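Local coordinates for hemoglobin-like protein (Methylacidiphilum infernorum, PDB 4NK2) that binds heme as a group II truncated hemoglobin and, like its relatives, probably binds and carries oxygen, at residues Y55-E60 and H149-V154; E61-L66 and D99-M104; V127-K132 and M169-T174; I162-I167 and P179-Y184. One frame throughout, in Å; residues are numbered along the deposited sequence.

Contact 1: Y55-E60 and H149-V154; sequences YLAAGE and HFPLSV
Two small helical side chains, Ala57 and Ala58, pack against Phe150, Pro151 and Val154 through apolar contacts. The methyl group of Ala58 points at the loop and meets the Phe150 ring obliquely at CE1, 4.0 Å from CB. The same CB also lies near the Pro151 ring, 4.2 Å from CD. One residue earlier, Ala57 CB rests against both methyl groups of Val154, and the nearer is CG2 at 3.9 Å. The Val154 torsion (chi1 -70°) sets both methyls against Ala57 CB, with CG2 lying between the backbone N and the carbonyl carbon. Within the loop, Pro151 CD sits 3.4 Å above the Phe150 plane, toward the rim, so ring and proline present one apolar surface.

In globin terms this is the packing of the first long helix of the domain, 53-75, on the connection between helices 131-147 and 155-165. His149 ends the earlier helix in a Schellman motif, and Val154 takes the N-cap position of the next one. Phe150 reaches further inward, to Leu63 and Leu66 on helix 53-75 and to the ring of Phe158.

Contacts with polar atoms are few, and no hydrogen bond crosses between the segments. Pro151 CG approaches the carbonyl O of Ala57 at 3.8 Å, while Ser153 OG stands 4.1 Å from Ala57 CB at the exposed margin.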
# COMPACT_ATOMS: atom_id res chain seq x y z
N TYR A 55 25.67 -10.44 17.12
CA TYR A 55 25.38 -11.25 18.31
C TYR A 55 26.62 -11.43 19.16
O TYR A 55 26.56 -11.42 20.39
CB TYR A 55 24.87 -12.62 17.89
CG TYR A 55 24.71 -13.62 19.02
CD1 TYR A 55 23.69 -13.47 19.97
CD2 TYR A 55 25.55 -14.72 19.13
CE1 TYR A 55 23.54 -14.40 21.00
CE2 TYR A 55 25.41 -15.64 20.14
CZ TYR A 55 24.40 -15.48 21.08
OH TYR A 55 24.27 -16.41 22.08
N LEU A 56 27.76 -11.62 18.50
CA LEU A 56 29.02 -11.81 19.21
C LEU A 56 29.39 -10.56 20.01
O LEU A 56 29.77 -10.65 21.18
CB LEU A 56 30.12 -12.16 18.22
CG LEU A 56 30.53 -13.63 18.04
CD1 LEU A 56 29.55 -14.58 18.64
CD2 LEU A 56 30.75 -13.96 16.58
N ALA A 57 29.25 -9.38 19.39
CA ALA A 57 29.57 -8.11 20.05
C ALA A 57 28.56 -7.72 21.13
O ALA A 57 28.93 -7.27 22.21
CB ALA A 57 29.70 -6.99 19.01
N ALA A 58 27.28 -7.91 20.86
CA ALA A 58 26.25 -7.42 21.77
C ALA A 58 25.84 -8.40 22.85
O ALA A 58 25.63 -8.02 23.98
CB ALA A 58 25.05 -6.97 20.98
N GLY A 59 25.69 -9.66 22.49
CA GLY A 59 25.22 -10.68 23.41
C GLY A 59 23.71 -10.72 23.46
O GLY A 59 23.08 -9.74 23.15
N GLU A 60 23.15 -11.85 23.84
CA GLU A 60 21.71 -12.01 23.88
C GLU A 60 21.02 -11.03 24.81
O GLU A 60 20.05 -10.42 24.44
CB GLU A 60 21.33 -13.45 24.24
CG GLU A 60 19.85 -13.63 24.42
CD GLU A 60 19.43 -15.08 24.49
OE1 GLU A 60 20.22 -15.96 24.17
OE2 GLU A 60 18.29 -15.32 24.87
N HIS A 149 23.42 1.76 24.68
CA HIS A 149 24.85 1.72 24.37
C HIS A 149 25.21 0.51 23.51
O HIS A 149 26.19 -0.21 23.79
CB HIS A 149 25.68 1.75 25.67
CG HIS A 149 25.16 2.72 26.68
ND1 HIS A 149 24.93 4.05 26.39
CD2 HIS A 149 24.79 2.55 27.98
CE1 HIS A 149 24.44 4.66 27.46
NE2 HIS A 149 24.37 3.77 28.44
N PHE A 150 24.42 0.29 22.46
CA PHE A 150 24.74 -0.75 21.49
C PHE A 150 26.18 -0.55 21.02
O PHE A 150 26.59 0.58 20.73
CB PHE A 150 23.78 -0.64 20.31
CG PHE A 150 23.65 -1.91 19.53
CD1 PHE A 150 22.86 -2.95 20.01
CD2 PHE A 150 24.29 -2.06 18.30
CE1 PHE A 150 22.72 -4.13 19.29
CE2 PHE A 150 24.16 -3.23 17.57
CZ PHE A 150 23.37 -4.27 18.06
N PRO A 151 26.95 -1.64 20.94
CA PRO A 151 28.39 -1.54 20.66
C PRO A 151 28.67 -0.80 19.36
O PRO A 151 28.07 -1.10 18.32
CB PRO A 151 28.82 -3.01 20.56
CG PRO A 151 27.77 -3.79 21.33
CD PRO A 151 26.49 -3.03 21.10
N LEU A 152 29.59 0.16 19.40
CA LEU A 152 29.79 1.02 18.24
C LEU A 152 30.29 0.25 17.02
O LEU A 152 30.08 0.69 15.88
CB LEU A 152 30.76 2.17 18.59
CG LEU A 152 30.23 3.19 19.61
CD1 LEU A 152 31.33 4.16 20.05
CD2 LEU A 152 29.03 3.97 19.06
N SER A 153 30.93 -0.89 17.24
CA SER A 153 31.52 -1.66 16.14
C SER A 153 30.47 -2.25 15.20
O SER A 153 30.75 -2.49 14.02
CB SER A 153 32.36 -2.81 16.70
OG SER A 153 31.56 -3.69 17.46
N VAL A 154 29.27 -2.48 15.70
CA VAL A 154 28.24 -3.17 14.90
C VAL A 154 26.96 -2.36 14.75
O VAL A 154 25.98 -2.82 14.16
CB VAL A 154 27.90 -4.52 15.50
CG1 VAL A 154 29.07 -5.47 15.30
CG2 VAL A 154 27.60 -4.36 16.98

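Contact 2: E61-L66 and D99-M104; sequences ELLRKL and DFVVEM. With HEM (protoporphyrin IX containing Fe), chain C.
Two long helices of the globin fold, 53-75 and 87-104, pack here in a roughly antiparallel way, their local axes 9.1 Å apart at closest approach and 138° between directions. Leu63 and Val102 supply the apolar centre. Leu63 CB lies 4.0 Å from Val102 CG2, and its CD2 branch reaches Val101 CG1, the two side chains crossing obliquely. Val102 CG2 also touches Arg64 CG and lies over one face of that guanidinium, toward its rim.

With its chain extended from CG to NE (chi3 172°), Arg64 spans the outer side of the interface and meets Asp99 end-on. NH1 and NH2 both donate to Asp99 OD1, each nitrogen 2.9 Å from that oxygen. The oxygen lies in the guanidinium plane, yet the carboxylate is turned nearly perpendicular, 86° away, so a single oxygen takes both bonds. Arg64 NE is paired with Glu60, and Tyr110 adds a cation-pi contact. An alanine at Arg64 is likely to leave Asp99 OD1 without its two donors and to bare the flank of Val102. On the heme side of helix 87-104, Phe100 CB approaches the heme methyl CMD at 3.5 Å.

Because Lys95 takes the other oxygen, Asp99 OD2, the buried carboxylate is flanked by two cations, which would probably favour its ionised form.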
# COMPACT_ATOMS: atom_id res chain seq x y z
N GLU A 61 21.50 -10.89 26.03
CA GLU A 61 20.93 -9.96 27.00
C GLU A 61 20.71 -8.55 26.45
O GLU A 61 19.64 -8.00 26.55
CB GLU A 61 21.86 -9.88 28.21
CG GLU A 61 21.22 -9.45 29.51
CD GLU A 61 22.20 -9.40 30.67
OE1 GLU A 61 22.31 -10.38 31.43
OE2 GLU A 61 22.88 -8.38 30.82
N LEU A 62 21.75 -7.98 25.87
CA LEU A 62 21.68 -6.62 25.34
C LEU A 62 20.69 -6.53 24.19
O LEU A 62 19.95 -5.54 24.08
CB LEU A 62 23.06 -6.19 24.82
CG LEU A 62 23.44 -4.71 24.91
CD1 LEU A 62 24.52 -4.34 23.92
CD2 LEU A 62 22.25 -3.84 24.71
N LEU A 63 20.68 -7.53 23.32
CA LEU A 63 19.71 -7.51 22.22
C LEU A 63 18.29 -7.56 22.74
O LEU A 63 17.39 -6.91 22.19
CB LEU A 63 19.99 -8.65 21.23
CG LEU A 63 21.30 -8.49 20.44
CD1 LEU A 63 21.65 -9.76 19.68
CD2 LEU A 63 21.19 -7.31 19.49
N ARG A 64 18.05 -8.30 23.81
CA ARG A 64 16.68 -8.36 24.32
C ARG A 64 16.32 -7.03 24.99
O ARG A 64 15.17 -6.57 24.92
CB ARG A 64 16.48 -9.55 25.28
CG ARG A 64 16.75 -10.91 24.64
CD ARG A 64 16.26 -12.07 25.51
NE ARG A 64 16.37 -13.33 24.77
CZ ARG A 64 15.42 -13.81 23.96
NH1 ARG A 64 14.29 -13.14 23.79
NH2 ARG A 64 15.61 -14.95 23.31
N LYS A 65 17.30 -6.39 25.62
CA LYS A 65 17.05 -5.11 26.27
C LYS A 65 16.80 -4.02 25.24
O LYS A 65 15.94 -3.16 25.43
CB LYS A 65 18.22 -4.71 27.17
CG LYS A 65 18.01 -3.38 27.88
CD LYS A 65 19.26 -2.98 28.71
CE LYS A 65 19.05 -1.63 29.35
NZ LYS A 65 20.10 -1.31 30.35
N LEU A 66 17.55 -4.08 24.14
CA LEU A 66 17.38 -3.15 23.03
C LEU A 66 15.94 -3.20 22.55
O LEU A 66 15.29 -2.17 22.33
CB LEU A 66 18.31 -3.53 21.88
CG LEU A 66 18.03 -2.91 20.51
CD1 LEU A 66 18.12 -1.38 20.55
CD2 LEU A 66 18.98 -3.49 19.44
N ASP A 99 13.12 -12.48 20.25
CA ASP A 99 13.56 -13.75 19.65
C ASP A 99 13.98 -13.56 18.20
O ASP A 99 15.00 -14.10 17.78
CB ASP A 99 12.45 -14.82 19.70
CG ASP A 99 12.16 -15.32 21.10
OD1 ASP A 99 12.98 -15.10 22.02
OD2 ASP A 99 11.10 -15.96 21.28
N PHE A 100 13.20 -12.81 17.43
CA PHE A 100 13.55 -12.57 16.03
C PHE A 100 14.89 -11.83 15.91
O PHE A 100 15.77 -12.21 15.12
CB PHE A 100 12.44 -11.76 15.34
CG PHE A 100 12.68 -11.51 13.88
CD1 PHE A 100 12.54 -12.54 12.95
CD2 PHE A 100 13.02 -10.25 13.42
CE1 PHE A 100 12.77 -12.32 11.59
CE2 PHE A 100 13.26 -10.02 12.07
CZ PHE A 100 13.12 -11.06 11.15
N VAL A 101 15.05 -10.75 16.67
CA VAL A 101 16.28 -9.96 16.61
C VAL A 101 17.50 -10.77 17.02
O VAL A 101 18.55 -10.70 16.37
CB VAL A 101 16.18 -8.72 17.52
CG1 VAL A 101 17.56 -8.09 17.73
CG2 VAL A 101 15.19 -7.68 16.92
N VAL A 102 17.39 -11.51 18.12
CA VAL A 102 18.50 -12.33 18.58
C VAL A 102 18.89 -13.34 17.50
O VAL A 102 20.07 -13.52 17.20
CB VAL A 102 18.16 -13.07 19.88
CG1 VAL A 102 19.22 -14.12 20.20
CG2 VAL A 102 18.02 -12.10 21.05
N GLU A 103 17.90 -13.99 16.91
CA GLU A 103 18.19 -14.99 15.88
C GLU A 103 18.83 -14.37 14.65
O GLU A 103 19.86 -14.85 14.14
CB GLU A 103 16.91 -15.75 15.48
CG GLU A 103 17.15 -16.74 14.33
CD GLU A 103 16.00 -17.74 14.11
OE1 GLU A 103 15.01 -17.72 14.89
OE2 GLU A 103 16.09 -18.54 13.15
N MET A 104 18.23 -13.29 14.17
CA MET A 104 18.69 -12.63 12.96
C MET A 104 20.06 -12.00 13.10
O MET A 104 20.73 -11.78 12.12
CB MET A 104 17.67 -11.59 12.51
CG MET A 104 16.36 -12.18 12.08
SD MET A 104 16.54 -13.33 10.74
CE MET A 104 15.96 -14.82 11.45
CHA HEM C . 4.94 -7.54 15.05
CHB HEM C . 4.61 -2.80 14.17
CHC HEM C . 8.56 -3.08 11.33
CHD HEM C . 9.63 -7.17 13.76
C1A HEM C . 4.44 -6.27 15.00
C2A HEM C . 3.13 -5.83 15.47
C3A HEM C . 3.05 -4.50 15.22
C4A HEM C . 4.30 -4.08 14.58
CMA HEM C . 1.89 -3.54 15.53
CAA HEM C . 2.04 -6.73 16.12
CBA HEM C . 1.06 -7.15 15.01
CGA HEM C . -0.07 -8.08 15.42
O1A HEM C . -1.24 -7.84 15.00
O2A HEM C . 0.15 -9.09 16.14
C1B HEM C . 5.58 -2.45 13.25
C2B HEM C . 5.69 -1.20 12.52
C3B HEM C . 6.78 -1.27 11.73
C4B HEM C . 7.41 -2.57 11.93
CMB HEM C . 4.75 0.02 12.63
CAB HEM C . 7.25 -0.15 10.79
CBB HEM C . 8.15 -0.42 9.84
C1C HEM C . 9.25 -4.20 11.77
C2C HEM C . 10.57 -4.65 11.37
C3C HEM C . 10.85 -5.79 12.04
C4C HEM C . 9.72 -6.09 12.90
CMC HEM C . 11.48 -3.95 10.34
CAC HEM C . 12.14 -6.64 11.98
CBC HEM C . 13.29 -6.14 11.52
C1D HEM C . 8.46 -7.73 14.23
C2D HEM C . 8.29 -9.10 14.69
C3D HEM C . 6.82 -9.20 15.10
C4D HEM C . 6.26 -7.89 14.83
CMD HEM C . 9.34 -10.24 14.79
CAD HEM C . 6.10 -10.45 15.64
CBD HEM C . 5.71 -11.30 14.43
CGD HEM C . 4.99 -12.52 14.95
O1D HEM C . 3.84 -12.39 15.42
O2D HEM C . 5.59 -13.63 14.90
NA HEM C . 5.11 -5.19 14.47
NB HEM C . 6.65 -3.24 12.86
NC HEM C . 8.78 -5.11 12.71
ND HEM C . 7.25 -7.07 14.33
FE HEM C . 6.93 -5.18 13.50

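Contact 3: V127-K132 and M169-T174; sequences VTIDEK and MINRRT. With HEM (protoporphyrin IX containing Fe), chain C.
The proximal heme pocket is lined in part by Ile129 and Met169, which meet where Ile129 CD1 lies 4.2 Å from Met169 CB. Both also touch the porphyrin: Ile129 CD1 stands 3.7 Å from HEM C2B, and Met169 CG 3.6 Å from HEM CHC. His124, the axial iron ligand, packs on both.

Beside them Asn171 bridges the backbone. Its CG sits between the backbone N and carbonyl carbon (chi1 57°), from where ND2 donates to Val127 O at 2.9 Å and OD1 accepts a nearly straight bond from Ile129 N. Ile129 O takes the backbone N-H groups of Asn171 and Arg172.

Glu131, bent at chi2 (86°), carries its carboxylate to Thr174 and Arg173. OE2 receives Thr174 N on its syn lone pair at 2.8 Å and Arg173 NH1 on its anti lone pair; OE1 accepts Thr174 OG1 at 2.6 Å from above the carboxylate plane. Arg173 also bonds Glu177 O and salt-bridges Asp41. A glutamine in place of Glu131 would probably cost Arg173 one of its two carboxylate partners, leaving Asp41, and weaken the hold on Thr174.

Three donors on one buried carboxylate, one cationic, would probably stabilise its negative charge.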
# COMPACT_ATOMS: atom_id res chain seq x y z
N VAL A 127 -1.46 -5.07 10.48
CA VAL A 127 -1.42 -3.74 11.06
C VAL A 127 -1.17 -2.72 9.98
O VAL A 127 -0.38 -2.94 9.09
CB VAL A 127 -0.38 -3.64 12.19
CG1 VAL A 127 0.94 -4.16 11.75
CG2 VAL A 127 -0.25 -2.24 12.68
N THR A 128 -1.86 -1.60 10.04
CA THR A 128 -1.76 -0.61 8.97
C THR A 128 -0.48 0.20 9.17
O THR A 128 -0.31 0.87 10.18
CB THR A 128 -2.98 0.32 8.96
OG1 THR A 128 -4.17 -0.48 9.01
CG2 THR A 128 -3.02 1.16 7.69
N ILE A 129 0.43 0.12 8.21
CA ILE A 129 1.73 0.78 8.37
C ILE A 129 1.95 1.69 7.18
O ILE A 129 2.15 1.21 6.06
CB ILE A 129 2.87 -0.25 8.44
CG1 ILE A 129 2.70 -1.16 9.67
CG2 ILE A 129 4.25 0.50 8.48
CD1 ILE A 129 3.59 -2.41 9.68
N ASP A 130 1.91 3.00 7.40
CA ASP A 130 2.21 3.95 6.34
C ASP A 130 3.63 4.47 6.45
O ASP A 130 4.37 4.04 7.30
CB ASP A 130 1.19 5.09 6.30
CG ASP A 130 1.20 5.93 7.54
OD1 ASP A 130 2.14 5.86 8.33
OD2 ASP A 130 0.24 6.69 7.72
N GLU A 131 4.00 5.41 5.58
CA GLU A 131 5.38 5.87 5.48
C GLU A 131 5.83 6.51 6.79
O GLU A 131 6.93 6.23 7.28
CB GLU A 131 5.55 6.83 4.31
CG GLU A 131 5.11 6.26 2.97
CD GLU A 131 3.62 6.45 2.72
OE1 GLU A 131 2.88 6.84 3.66
OE2 GLU A 131 3.19 6.23 1.57
N LYS A 132 4.97 7.33 7.37
CA LYS A 132 5.25 8.01 8.63
C LYS A 132 5.42 7.06 9.80
O LYS A 132 6.28 7.26 10.64
CB LYS A 132 4.16 9.03 8.93
CG LYS A 132 4.42 9.87 10.14
CD LYS A 132 5.58 10.80 9.92
CE LYS A 132 5.56 11.97 10.88
NZ LYS A 132 6.83 12.73 10.88
N MET A 169 7.83 -3.43 5.16
CA MET A 169 6.66 -3.59 6.03
C MET A 169 5.55 -2.61 5.65
O MET A 169 4.39 -2.78 6.07
CB MET A 169 7.05 -3.40 7.49
CG MET A 169 8.24 -4.26 7.91
SD MET A 169 7.95 -6.00 7.49
CE MET A 169 9.66 -6.36 7.11
N ILE A 170 5.89 -1.57 4.89
CA ILE A 170 4.93 -0.51 4.59
C ILE A 170 3.81 -1.09 3.71
O ILE A 170 4.07 -1.63 2.63
CB ILE A 170 5.56 0.68 3.83
CG1 ILE A 170 6.58 1.41 4.72
CG2 ILE A 170 4.46 1.64 3.37
CD1 ILE A 170 7.34 2.51 3.99
N ASN A 171 2.58 -0.99 4.19
CA ASN A 171 1.45 -1.55 3.45
C ASN A 171 0.32 -0.56 3.18
O ASN A 171 -0.69 -0.89 2.53
CB ASN A 171 0.92 -2.80 4.16
CG ASN A 171 0.50 -2.52 5.58
OD1 ASN A 171 -0.10 -1.48 5.87
ND2 ASN A 171 0.80 -3.46 6.49
N ARG A 172 0.50 0.67 3.66
CA ARG A 172 -0.44 1.76 3.37
C ARG A 172 0.34 2.91 2.74
O ARG A 172 1.25 3.48 3.37
CB ARG A 172 -1.13 2.22 4.64
CG ARG A 172 -2.09 3.42 4.44
CD ARG A 172 -3.29 3.05 3.57
NE ARG A 172 -4.48 3.87 3.83
CZ ARG A 172 -4.81 4.96 3.13
NH1 ARG A 172 -4.04 5.37 2.12
NH2 ARG A 172 -5.91 5.63 3.44
N ARG A 173 0.01 3.24 1.50
CA ARG A 173 0.70 4.34 0.82
C ARG A 173 -0.15 5.60 0.92
O ARG A 173 -1.38 5.53 0.83
CB ARG A 173 1.00 3.97 -0.63
CG ARG A 173 2.12 2.96 -0.76
CD ARG A 173 3.46 3.65 -0.46
NE ARG A 173 4.02 4.25 -1.67
CZ ARG A 173 4.83 5.31 -1.68
NH1 ARG A 173 5.17 5.92 -0.55
NH2 ARG A 173 5.30 5.76 -2.84
N THR A 174 0.50 6.75 1.13
CA THR A 174 -0.22 8.00 1.34
C THR A 174 0.41 9.14 0.55
O THR A 174 -0.03 10.29 0.67
CB THR A 174 -0.23 8.43 2.83
OG1 THR A 174 1.11 8.74 3.24
CG2 THR A 174 -0.81 7.33 3.71
CHA HEM C . 4.94 -7.54 15.05
CHB HEM C . 4.61 -2.80 14.17
CHC HEM C . 8.56 -3.08 11.33
CHD HEM C . 9.63 -7.17 13.76
C1A HEM C . 4.44 -6.27 15.00
C2A HEM C . 3.13 -5.83 15.47
C3A HEM C . 3.05 -4.50 15.22
C4A HEM C . 4.30 -4.08 14.58
CMA HEM C . 1.89 -3.54 15.53
CAA HEM C . 2.04 -6.73 16.12
CBA HEM C . 1.06 -7.15 15.01
CGA HEM C . -0.07 -8.08 15.42
O1A HEM C . -1.24 -7.84 15.00
O2A HEM C . 0.15 -9.09 16.14
C1B HEM C . 5.58 -2.45 13.25
C2B HEM C . 5.69 -1.20 12.52
C3B HEM C . 6.78 -1.27 11.73
C4B HEM C . 7.41 -2.57 11.93
CMB HEM C . 4.75 0.02 12.63
CAB HEM C . 7.25 -0.15 10.79
CBB HEM C . 8.15 -0.42 9.84
C1C HEM C . 9.25 -4.20 11.77
C2C HEM C . 10.57 -4.65 11.37
C3C HEM C . 10.85 -5.79 12.04
C4C HEM C . 9.72 -6.09 12.90
CMC HEM C . 11.48 -3.95 10.34
CAC HEM C . 12.14 -6.64 11.98
CBC HEM C . 13.29 -6.14 11.52
C1D HEM C . 8.46 -7.73 14.23
C2D HEM C . 8.29 -9.10 14.69
C3D HEM C . 6.82 -9.20 15.10
C4D HEM C . 6.26 -7.89 14.83
CMD HEM C . 9.34 -10.24 14.79
CAD HEM C . 6.10 -10.45 15.64
CBD HEM C . 5.71 -11.30 14.43
CGD HEM C . 4.99 -12.52 14.95
O1D HEM C . 3.84 -12.39 15.42
O2D HEM C . 5.59 -13.63 14.90
NA HEM C . 5.11 -5.19 14.47
NB HEM C . 6.65 -3.24 12.86
NC HEM C . 8.78 -5.11 12.71
ND HEM C . 7.25 -7.07 14.33
FE HEM C . 6.93 -5.18 13.50

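Contact 4: I162-I167 and P179-Y184; sequences IESFSI and PRRVPY. With HEM (protoporphyrin IX containing Fe), chain C.
The side chain of Glu163 starts with CG anti to the backbone N (chi1 -174°) and then bends at chi2, while Arg181 curls at chi2 and chi3, and these bends bring carboxylate and guanidinium together. The pair ties globin helix 155-165 to the loop that leads into helix 184-192. Arg181 grips side-on: NE reaches Glu163 OE2 at 2.8 Å and NH2 reaches OE1 at 2.8 Å, each on a syn lone pair. The two planes are only 18° apart, the nearly coplanar form of a bidentate salt bridge.

Glu163 OE2 also accepts Val182 N from above the carboxylate plane, and Arg134 of helix 131-147 provides a further salt bridge. On the other side of this helix Phe165 CD2 approaches the heme vinyl carbon CBC at 3.4 Å.

Packing by Ile167 completes the contact. Its CG2 makes an apolar contact with Pro179 CG at 4.1 Å, and separately, over one face of the Arg181 guanidinium, stands Ile167 CD1, 3.6 Å from NE.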
# COMPACT_ATOMS: atom_id res chain seq x y z
N ILE A 162 17.74 -2.66 9.69
CA ILE A 162 16.35 -2.25 9.95
C ILE A 162 15.89 -1.09 9.06
O ILE A 162 14.71 -1.01 8.72
CB ILE A 162 16.09 -1.92 11.44
CG1 ILE A 162 17.01 -0.79 11.93
CG2 ILE A 162 16.26 -3.15 12.30
CD1 ILE A 162 16.65 -0.25 13.32
N GLU A 163 16.79 -0.16 8.74
CA GLU A 163 16.42 0.97 7.87
C GLU A 163 15.92 0.49 6.53
O GLU A 163 14.97 1.05 5.98
CB GLU A 163 17.61 1.91 7.64
CG GLU A 163 17.24 3.19 6.87
CD GLU A 163 17.18 3.01 5.35
OE1 GLU A 163 17.75 2.02 4.81
OE2 GLU A 163 16.58 3.88 4.67
N SER A 164 16.55 -0.55 5.99
CA SER A 164 16.10 -1.06 4.69
C SER A 164 14.97 -2.07 4.82
O SER A 164 14.01 -2.02 4.07
CB SER A 164 17.25 -1.65 3.89
OG SER A 164 16.75 -2.18 2.67
N PHE A 165 15.10 -3.00 5.78
CA PHE A 165 14.11 -4.06 5.92
C PHE A 165 12.74 -3.47 6.24
O PHE A 165 11.71 -3.97 5.80
CB PHE A 165 14.52 -5.03 7.04
CG PHE A 165 13.75 -6.33 7.04
CD1 PHE A 165 13.27 -6.88 5.86
CD2 PHE A 165 13.54 -7.02 8.23
CE1 PHE A 165 12.57 -8.09 5.87
CE2 PHE A 165 12.84 -8.23 8.24
CZ PHE A 165 12.36 -8.76 7.06
N SER A 166 12.74 -2.38 7.02
CA SER A 166 11.49 -1.74 7.42
C SER A 166 10.70 -1.22 6.22
O SER A 166 9.47 -1.09 6.28
CB SER A 166 11.75 -0.61 8.43
OG SER A 166 12.63 0.39 7.91
N ILE A 167 11.38 -0.93 5.12
CA ILE A 167 10.64 -0.43 3.95
C ILE A 167 9.60 -1.46 3.47
O ILE A 167 8.52 -1.08 2.99
CB ILE A 167 11.58 -0.06 2.81
CG1 ILE A 167 12.49 1.10 3.23
CG2 ILE A 167 10.78 0.33 1.59
CD1 ILE A 167 13.55 1.45 2.20
N PRO A 179 9.49 5.92 0.03
CA PRO A 179 9.83 5.96 1.46
C PRO A 179 11.21 6.56 1.65
O PRO A 179 12.12 6.33 0.85
CB PRO A 179 9.82 4.48 1.86
CG PRO A 179 8.76 3.89 0.94
CD PRO A 179 8.97 4.60 -0.38
N ARG A 180 11.35 7.34 2.71
CA ARG A 180 12.59 8.07 2.98
C ARG A 180 13.74 7.13 3.31
O ARG A 180 13.58 6.20 4.09
CB ARG A 180 12.34 9.01 4.17
CG ARG A 180 13.53 9.75 4.72
CD ARG A 180 13.16 10.24 6.10
NE ARG A 180 14.14 11.15 6.67
CZ ARG A 180 14.00 11.71 7.87
NH1 ARG A 180 12.93 11.45 8.60
NH2 ARG A 180 14.94 12.53 8.34
N ARG A 181 14.91 7.37 2.71
CA ARG A 181 16.10 6.62 3.11
C ARG A 181 16.81 7.36 4.24
O ARG A 181 16.91 8.59 4.22
CB ARG A 181 17.05 6.44 1.92
CG ARG A 181 16.46 5.65 0.75
CD ARG A 181 15.71 4.41 1.23
NE ARG A 181 16.57 3.45 1.95
CZ ARG A 181 17.46 2.66 1.36
NH1 ARG A 181 17.62 2.73 0.04
NH2 ARG A 181 18.19 1.80 2.07
N VAL A 182 17.27 6.62 5.24
CA VAL A 182 18.04 7.21 6.33
C VAL A 182 19.39 6.50 6.42
O VAL A 182 19.54 5.54 7.16
CB VAL A 182 17.30 7.10 7.68
CG1 VAL A 182 18.06 7.84 8.78
CG2 VAL A 182 15.89 7.65 7.56
N PRO A 183 20.38 6.96 5.64
CA PRO A 183 21.69 6.30 5.69
C PRO A 183 22.37 6.58 7.02
O PRO A 183 22.10 7.61 7.65
CB PRO A 183 22.46 6.96 4.55
CG PRO A 183 21.81 8.31 4.38
CD PRO A 183 20.35 8.08 4.68
N TYR A 184 23.24 5.67 7.45
CA TYR A 184 23.88 5.79 8.75
C TYR A 184 24.59 7.13 8.88
O TYR A 184 24.68 7.69 9.97
CB TYR A 184 24.86 4.64 8.93
CG TYR A 184 25.47 4.57 10.31
CD1 TYR A 184 24.71 4.21 11.41
CD2 TYR A 184 26.82 4.87 10.50
CE1 TYR A 184 25.27 4.14 12.67
CE2 TYR A 184 27.39 4.80 11.75
CZ TYR A 184 26.62 4.44 12.83
OH TYR A 184 27.20 4.38 14.07
CHA HEM C . 4.94 -7.54 15.05
CHB HEM C . 4.61 -2.80 14.17
CHC HEM C . 8.56 -3.08 11.33
CHD HEM C . 9.63 -7.17 13.76
C1A HEM C . 4.44 -6.27 15.00
C2A HEM C . 3.13 -5.83 15.47
C3A HEM C . 3.05 -4.50 15.22
C4A HEM C . 4.30 -4.08 14.58
CMA HEM C . 1.89 -3.54 15.53
CAA HEM C . 2.04 -6.73 16.12
CBA HEM C . 1.06 -7.15 15.01
CGA HEM C . -0.07 -8.08 15.42
O1A HEM C . -1.24 -7.84 15.00
O2A HEM C . 0.15 -9.09 16.14
C1B HEM C . 5.58 -2.45 13.25
C2B HEM C . 5.69 -1.20 12.52
C3B HEM C . 6.78 -1.27 11.73
C4B HEM C . 7.41 -2.57 11.93
CMB HEM C . 4.75 0.02 12.63
CAB HEM C . 7.25 -0.15 10.79
CBB HEM C . 8.15 -0.42 9.84
C1C HEM C . 9.25 -4.20 11.77
C2C HEM C . 10.57 -4.65 11.37
C3C HEM C . 10.85 -5.79 12.04
C4C HEM C . 9.72 -6.09 12.90
CMC HEM C . 11.48 -3.95 10.34
CAC HEM C . 12.14 -6.64 11.98
CBC HEM C . 13.29 -6.14 11.52
C1D HEM C . 8.46 -7.73 14.23
C2D HEM C . 8.29 -9.10 14.69
C3D HEM C . 6.82 -9.20 15.10
C4D HEM C . 6.26 -7.89 14.83
CMD HEM C . 9.34 -10.24 14.79
CAD HEM C . 6.10 -10.45 15.64
CBD HEM C . 5.71 -11.30 14.43
CGD HEM C . 4.99 -12.52 14.95
O1D HEM C . 3.84 -12.39 15.42
O2D HEM C . 5.59 -13.63 14.90
NA HEM C . 5.11 -5.19 14.47
NB HEM C . 6.65 -3.24 12.86
NC HEM C . 8.78 -5.11 12.71
ND HEM C . 7.25 -7.07 14.33
FE HEM C . 6.93 -5.18 13.50

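In the fold
The four contacts illustrate how chemistry follows position in a small globin. Contacts 1 and 2 share helix 53-75 and touch through Phe150 and Leu63; contact 1 is partly buried, mainly apolar, with no hydrogen bond across it, whereas contact 2 is buried and adds a salt bridge. Contact 3, about 30 Å from contact 1 between centres, is also buried but rests largely on backbone, amide and carboxylate bonds, and its Arg172 reaches the second subunit. Contact 4, partly buried, is carried by a bidentate salt bridge, unlike the single-oxygen one of contact 2; it joins contact 3 where Pro179 meets Ile170, and contact 2 where Phe165 meets Phe100. Contacts 2, 3 and 4 all touch the heme.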